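Local coordinates for gamma-glutamyltransferase 1 Threonine peptidase. MEROPS family T03 (Pseudomonas nitroreducens, PDB 7D9E), which transfers the gamma-glutamyl group of glutathione and related peptides to amino acids, or to water, as an N-terminal nucleophile (Ntn) hydrolase, at residues K117-Q122 with E178-P183; F98-Q103 with A121-H126. All blocks are in the same frame, centred on the assembly; numbering follows the deposited sequence.

In the fold
The two contacts adjoin, with centres about 12 Å apart. Along the chain come helix 97-109, helix 115-120, the loop residues A121 and Q122, shared by both contacts, and short strand 125-126. Strand 176-181, an outermost strand of the four-stranded antiparallel sheet within this chain, follows much later. Contact 1 sets the second helix against the end of that strand. Contact 2 ties the first helix to the segment leaving the second. A salt bridge joins them, R123 NH2 to D182 OD2 at 2.8 Å. Contact 2 is the nearer to the L-glutamate pocket: the S100 side chain lies about 7 Å from G93. Contact 1 lies further off, with the D182 side chain about 10 Å from G93.

Contact 1 (K117-Q122 with E178-P183); sequences KAVAAQ and ETASDP
V119 and D182 mark the closest backbone approach, CA to CA 5.9 Å, where the last turn of helix 115-120 lies over the end of strand 176-181. No hydrogen bond crosses between the two segments. V119 carries most of the contact, and its two methyls part company. CG1 stands anti to the backbone N (chi1 169°), which sets it over the residues that follow the strand. There V119 CG1 meets D182 CA at 3.6 Å and the carboxylate carbon D182 CG at 3.9 Å. V119 CG2 goes to the strand itself and touches A180 CB at 4.0 Å. One residue on, A120 CB rests on the proline ring, 3.8 Å from P183 CG. The contact thus packs a helix of the Ntn-hydrolase fold against a sheet strand at its exit. L115, at the start of the same helix, touches A180 and E178, so the helix covers the strand further back. The carboxylate of D182 does its polar work outside the two segments: OD1 pairs with R184, OD2 takes R123 and the backbone N of I167, and the two arginines would probably keep the acid ionised. Replacing D182 by an alanine would probably leave R123 and R184 without their carboxylate mate and open a gap beside V119 CG1. R184 also donates to V119 O and to A121 O, at the end of the helix and just past it.

Contact 2 (F98-Q103 with A121-H126); sequences FTSIFQ and AQRVHH
T99 OG1 is gripped by several groups. It meets H125 ND1 at 2.8 Å, at the edge of the imidazole, and the two side chains cross at about a right angle. R96 O is a second partner of T99 OG1, and H125 NE2 binds Q127. A water lies 2.8 Å from both T99 OG1 and S100 OG and gives a weak bond to V124 O. Further along the helix, the side-chain amide of Q103 is held at both ends. Q103 OE1 accepts from V124 N at 3.1 Å, on a lone pair in the carbonyl plane, and the bond is fairly straight at 162°. Q103 NE2 gives to V124 O at 2.9 Å, a more bent bond. One amide thus reads both the N-H and the C=O of V124, much as a strand neighbour would. Q103 NE2 also donates back to T99 O, one turn earlier in the helix, at 3.0 Å and 167°. T99 O already takes the helical bond from Q103 N, and the two donors reach it from opposite faces of its carbonyl plane. With CG beside the backbone N (chi1 -75°) and the chain extended beyond it, the amide arrives at V124. Three bonds hold it against flipping. R123, bent at chi3, passes S100, and R123 NE makes a weak bond to S100 OG, 3.1 Å. The strongest partner of its guanidinium is M164 O. The H125 side chain lies about 8 Å from that of S73, a residue of the pocket that holds DON. Helix 97-109 is thus joined to the segment 123-125 by polar groups in a buried setting. The paired amide bonds probably fix the spacing of helix and segment, and T99, S100 and the water give buried polar groups partners.

Contact 1 (K117-Q122 with E178-P183)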
loop_
_atom_site.group_PDB
_atom_site.type_symbol
_atom_site.label_atom_id
_atom_site.label_comp_id
_atom_site.label_asym_id
_atom_site.label_seq_id
_atom_site.Cartn_x
_atom_site.Cartn_y
_atom_site.Cartn_z
ATOM N N LYS B 117 -7.113 18.437 -9.014
ATOM C CA LYS B 117 -5.948 18.693 -9.851
ATOM C C LYS B 117 -4.694 18.114 -9.230
ATOM O O LYS B 117 -3.826 17.607 -9.944
ATOM C CB LYS B 117 -5.774 20.197 -10.068
ATOM C CG LYS B 117 -6.956 20.844 -10.756
ATOM C CD LYS B 117 -6.883 20.634 -12.249
ATOM C CE LYS B 117 -8.040 21.338 -12.953
ATOM N NZ LYS B 117 -8.366 20.762 -14.278
ATOM N N ALA B 118 -4.585 18.183 -7.901
ATOM C CA ALA B 118 -3.426 17.637 -7.214
ATOM C C ALA B 118 -3.310 16.132 -7.424
ATOM O O ALA B 118 -2.207 15.604 -7.509
ATOM C CB ALA B 118 -3.538 17.926 -5.715
ATOM N N VAL B 119 -4.439 15.438 -7.501
ATOM C CA VAL B 119 -4.439 13.998 -7.726
ATOM C C VAL B 119 -4.294 13.663 -9.207
ATOM O O VAL B 119 -3.656 12.662 -9.561
ATOM C CB VAL B 119 -5.725 13.416 -7.118
ATOM C CG1 VAL B 119 -5.931 11.982 -7.533
ATOM C CG2 VAL B 119 -5.675 13.478 -5.595
ATOM N N ALA B 120 -4.894 14.453 -10.088
ATOM C CA ALA B 120 -4.822 14.147 -11.507
ATOM C C ALA B 120 -3.466 14.480 -12.107
ATOM O O ALA B 120 -3.148 13.969 -13.179
ATOM C CB ALA B 120 -5.888 14.916 -12.284
ATOM N N ALA B 121 -2.681 15.331 -11.456
ATOM C CA ALA B 121 -1.419 15.776 -12.018
ATOM C C ALA B 121 -0.493 14.609 -12.336
ATOM O O ALA B 121 -0.447 13.599 -11.617
ATOM C CB ALA B 121 -0.734 16.745 -11.059
ATOM N N GLN B 122 0.295 14.787 -13.401
ATOM C CA GLN B 122 1.384 13.871 -13.704
ATOM C C GLN B 122 2.229 13.596 -12.467
ATOM O O GLN B 122 2.552 14.510 -11.705
ATOM C CB GLN B 122 2.278 14.500 -14.775
ATOM C CG GLN B 122 3.468 13.666 -15.190
ATOM C CD GLN B 122 4.258 14.368 -16.276
ATOM O OE1 GLN B 122 4.388 13.885 -17.418
ATOM N NE2 GLN B 122 4.748 15.537 -15.943
ATOM N N GLU B 178 -14.581 17.067 0.737
ATOM C CA GLU B 178 -14.490 16.766 -0.681
ATOM C C GLU B 178 -13.699 15.482 -0.856
ATOM O O GLU B 178 -12.831 15.148 -0.049
ATOM C CB GLU B 178 -13.827 17.882 -1.486
ATOM C CG GLU B 178 -12.403 18.159 -1.105
ATOM N N THR B 179 -14.009 14.765 -1.923
ATOM C CA THR B 179 -13.305 13.535 -2.234
ATOM C C THR B 179 -12.623 13.675 -3.582
ATOM O O THR B 179 -13.060 14.443 -4.444
ATOM C CB THR B 179 -14.238 12.317 -2.270
ATOM O OG1 THR B 179 -15.139 12.409 -3.382
ATOM C CG2 THR B 179 -15.012 12.219 -0.955
ATOM N N ALA B 180 -11.548 12.916 -3.759
ATOM C CA ALA B 180 -10.915 12.796 -5.063
ATOM C C ALA B 180 -10.498 11.345 -5.250
ATOM O O ALA B 180 -9.828 10.761 -4.384
ATOM C CB ALA B 180 -9.682 13.698 -5.187
ATOM N N SER B 181 -10.890 10.793 -6.399
ATOM C CA SER B 181 -10.497 9.469 -6.863
ATOM C C SER B 181 -9.630 9.635 -8.103
ATOM O O SER B 181 -9.996 10.341 -9.052
ATOM C CB SER B 181 -11.726 8.630 -7.202
ATOM O OG SER B 181 -12.538 8.475 -6.046
ATOM N N ASP B 182 -8.489 8.975 -8.090
ATOM C CA ASP B 182 -7.512 9.148 -9.156
ATOM C C ASP B 182 -8.100 8.782 -10.508
ATOM O O ASP B 182 -8.666 7.696 -10.659
ATOM C CB ASP B 182 -6.350 8.203 -8.834
ATOM C CG ASP B 182 -5.033 8.644 -9.443
ATOM O OD1 ASP B 182 -5.019 8.983 -10.652
ATOM O OD2 ASP B 182 -4.012 8.607 -8.732
ATOM N N PRO B 183 -7.980 9.648 -11.512
ATOM C CA PRO B 183 -8.410 9.270 -12.859
ATOM C C PRO B 183 -7.611 8.130 -13.458
ATOM O O PRO B 183 -8.014 7.618 -14.517
ATOM C CB PRO B 183 -8.263 10.563 -13.670
ATOM C CG PRO B 183 -7.416 11.457 -12.857
ATOM C CD PRO B 183 -7.370 10.986 -11.447
#

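Contact 2 (F98-Q103 with A121-H126)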
loop_
_atom_site.group_PDB
_atom_site.type_symbol
_atom_site.label_atom_id
_atom_site.label_comp_id
_atom_site.label_asym_id
_atom_site.label_seq_id
_atom_site.Cartn_x
_atom_site.Cartn_y
_atom_site.Cartn_z
ATOM N N PHE B 98 5.182 6.036 -1.677
ATOM C CA PHE B 98 5.477 7.208 -0.862
ATOM C C PHE B 98 5.967 8.366 -1.715
ATOM O O PHE B 98 5.755 9.525 -1.341
ATOM C CB PHE B 98 6.383 6.864 0.311
ATOM C CG PHE B 98 7.631 6.124 -0.041
ATOM C CD1 PHE B 98 8.719 6.799 -0.557
ATOM C CD2 PHE B 98 7.723 4.757 0.200
ATOM C CE1 PHE B 98 9.886 6.118 -0.870
ATOM C CE2 PHE B 98 8.899 4.064 -0.085
ATOM C CZ PHE B 98 9.979 4.759 -0.621
ATOM N N THR B 99 6.595 8.104 -2.871
ATOM C CA THR B 99 6.907 9.234 -3.742
ATOM C C THR B 99 5.642 9.822 -4.355
ATOM O O THR B 99 5.578 11.046 -4.578
ATOM C CB THR B 99 7.931 8.884 -4.827
ATOM O OG1 THR B 99 7.406 7.892 -5.694
ATOM C CG2 THR B 99 9.273 8.446 -4.204
ATOM N N SER B 100 4.628 8.986 -4.635
ATOM C CA SER B 100 3.369 9.547 -5.138
ATOM C C SER B 100 2.644 10.356 -4.066
ATOM O O SER B 100 2.117 11.434 -4.353
ATOM C CB SER B 100 2.450 8.474 -5.683
ATOM O OG SER B 100 2.769 8.134 -7.038
ATOM N N ILE B 101 2.605 9.852 -2.828
ATOM C CA ILE B 101 2.011 10.629 -1.744
ATOM C C ILE B 101 2.730 11.969 -1.571
ATOM O O ILE B 101 2.084 13.019 -1.418
ATOM C CB ILE B 101 1.985 9.807 -0.457
ATOM C CG1 ILE B 101 0.967 8.697 -0.620
ATOM C CG2 ILE B 101 1.653 10.704 0.753
ATOM C CD1 ILE B 101 0.976 7.661 0.450
ATOM N N PHE B 102 4.071 11.953 -1.599
ATOM C CA PHE B 102 4.863 13.173 -1.490
ATOM C C PHE B 102 4.476 14.171 -2.565
ATOM O O PHE B 102 4.312 15.359 -2.280
ATOM C CB PHE B 102 6.336 12.781 -1.610
ATOM C CG PHE B 102 7.320 13.924 -1.578
ATOM C CD1 PHE B 102 7.276 14.908 -0.592
ATOM C CD2 PHE B 102 8.362 13.954 -2.493
ATOM C CE1 PHE B 102 8.252 15.894 -0.546
ATOM C CE2 PHE B 102 9.319 14.950 -2.445
ATOM C CZ PHE B 102 9.258 15.903 -1.476
ATOM N N GLN B 103 4.326 13.705 -3.811
ATOM C CA GLN B 103 3.949 14.612 -4.887
ATOM C C GLN B 103 2.566 15.191 -4.646
ATOM O O GLN B 103 2.362 16.392 -4.803
ATOM C CB GLN B 103 4.036 13.892 -6.238
ATOM C CG GLN B 103 5.494 13.722 -6.696
ATOM C CD GLN B 103 5.635 12.756 -7.852
ATOM O OE1 GLN B 103 5.641 13.164 -9.025
ATOM N NE2 GLN B 103 5.748 11.474 -7.536
ATOM N N ALA B 121 -2.681 15.331 -11.456
ATOM C CA ALA B 121 -1.419 15.776 -12.018
ATOM C C ALA B 121 -0.493 14.609 -12.336
ATOM O O ALA B 121 -0.447 13.599 -11.617
ATOM C CB ALA B 121 -0.734 16.745 -11.059
ATOM N N GLN B 122 0.295 14.787 -13.401
ATOM C CA GLN B 122 1.384 13.871 -13.704
ATOM C C GLN B 122 2.229 13.596 -12.467
ATOM O O GLN B 122 2.552 14.510 -11.705
ATOM C CB GLN B 122 2.278 14.500 -14.775
ATOM C CG GLN B 122 3.468 13.666 -15.190
ATOM C CD GLN B 122 4.258 14.368 -16.276
ATOM O OE1 GLN B 122 4.388 13.885 -17.418
ATOM N NE2 GLN B 122 4.748 15.537 -15.943
ATOM N N ARG B 123 2.579 12.322 -12.274
ATOM C CA ARG B 123 3.533 11.909 -11.254
ATOM C C ARG B 123 4.627 11.093 -11.920
ATOM O O ARG B 123 4.380 10.377 -12.898
ATOM C CB ARG B 123 2.889 11.080 -10.134
ATOM C CG ARG B 123 1.905 11.895 -9.312
ATOM C CD ARG B 123 1.444 11.180 -8.085
ATOM N NE ARG B 123 0.664 9.979 -8.342
ATOM C CZ ARG B 123 -0.663 9.932 -8.441
ATOM N NH1 ARG B 123 -1.380 11.047 -8.359
ATOM N NH2 ARG B 123 -1.267 8.785 -8.660
ATOM N N VAL B 124 5.849 11.218 -11.394
ATOM C CA VAL B 124 6.990 10.453 -11.895
ATOM C C VAL B 124 7.740 9.898 -10.695
ATOM O O VAL B 124 7.466 10.256 -9.551
ATOM C CB VAL B 124 7.928 11.288 -12.800
ATOM C CG1 VAL B 124 7.157 11.781 -14.030
ATOM C CG2 VAL B 124 8.553 12.414 -12.031
ATOM N N HIS B 125 8.732 9.048 -10.958
ATOM C CA HIS B 125 9.391 8.347 -9.866
ATOM C C HIS B 125 10.847 8.051 -10.194
ATOM O O HIS B 125 11.169 7.620 -11.305
ATOM C CB HIS B 125 8.650 7.030 -9.623
ATOM C CG HIS B 125 9.261 6.163 -8.576
ATOM N ND1 HIS B 125 9.187 6.457 -7.229
ATOM C CD2 HIS B 125 9.974 5.016 -8.678
ATOM C CE1 HIS B 125 9.810 5.508 -6.545
ATOM N NE2 HIS B 125 10.301 4.628 -7.401
ATOM N N HIS B 126 11.715 8.259 -9.205
ATOM C CA HIS B 126 13.104 7.852 -9.259
ATOM C C HIS B 126 13.443 7.161 -7.945
ATOM O O HIS B 126 12.898 7.507 -6.899
ATOM C CB HIS B 126 14.017 9.073 -9.460
ATOM C CG HIS B 126 15.470 8.737 -9.450
ATOM N ND1 HIS B 126 16.050 7.937 -10.414
ATOM C CD2 HIS B 126 16.460 9.082 -8.597
ATOM C CE1 HIS B 126 17.337 7.794 -10.140
ATOM N NE2 HIS B 126 17.611 8.483 -9.046
HETATM O O HOH W 1 5.455 8.368 -7.616
#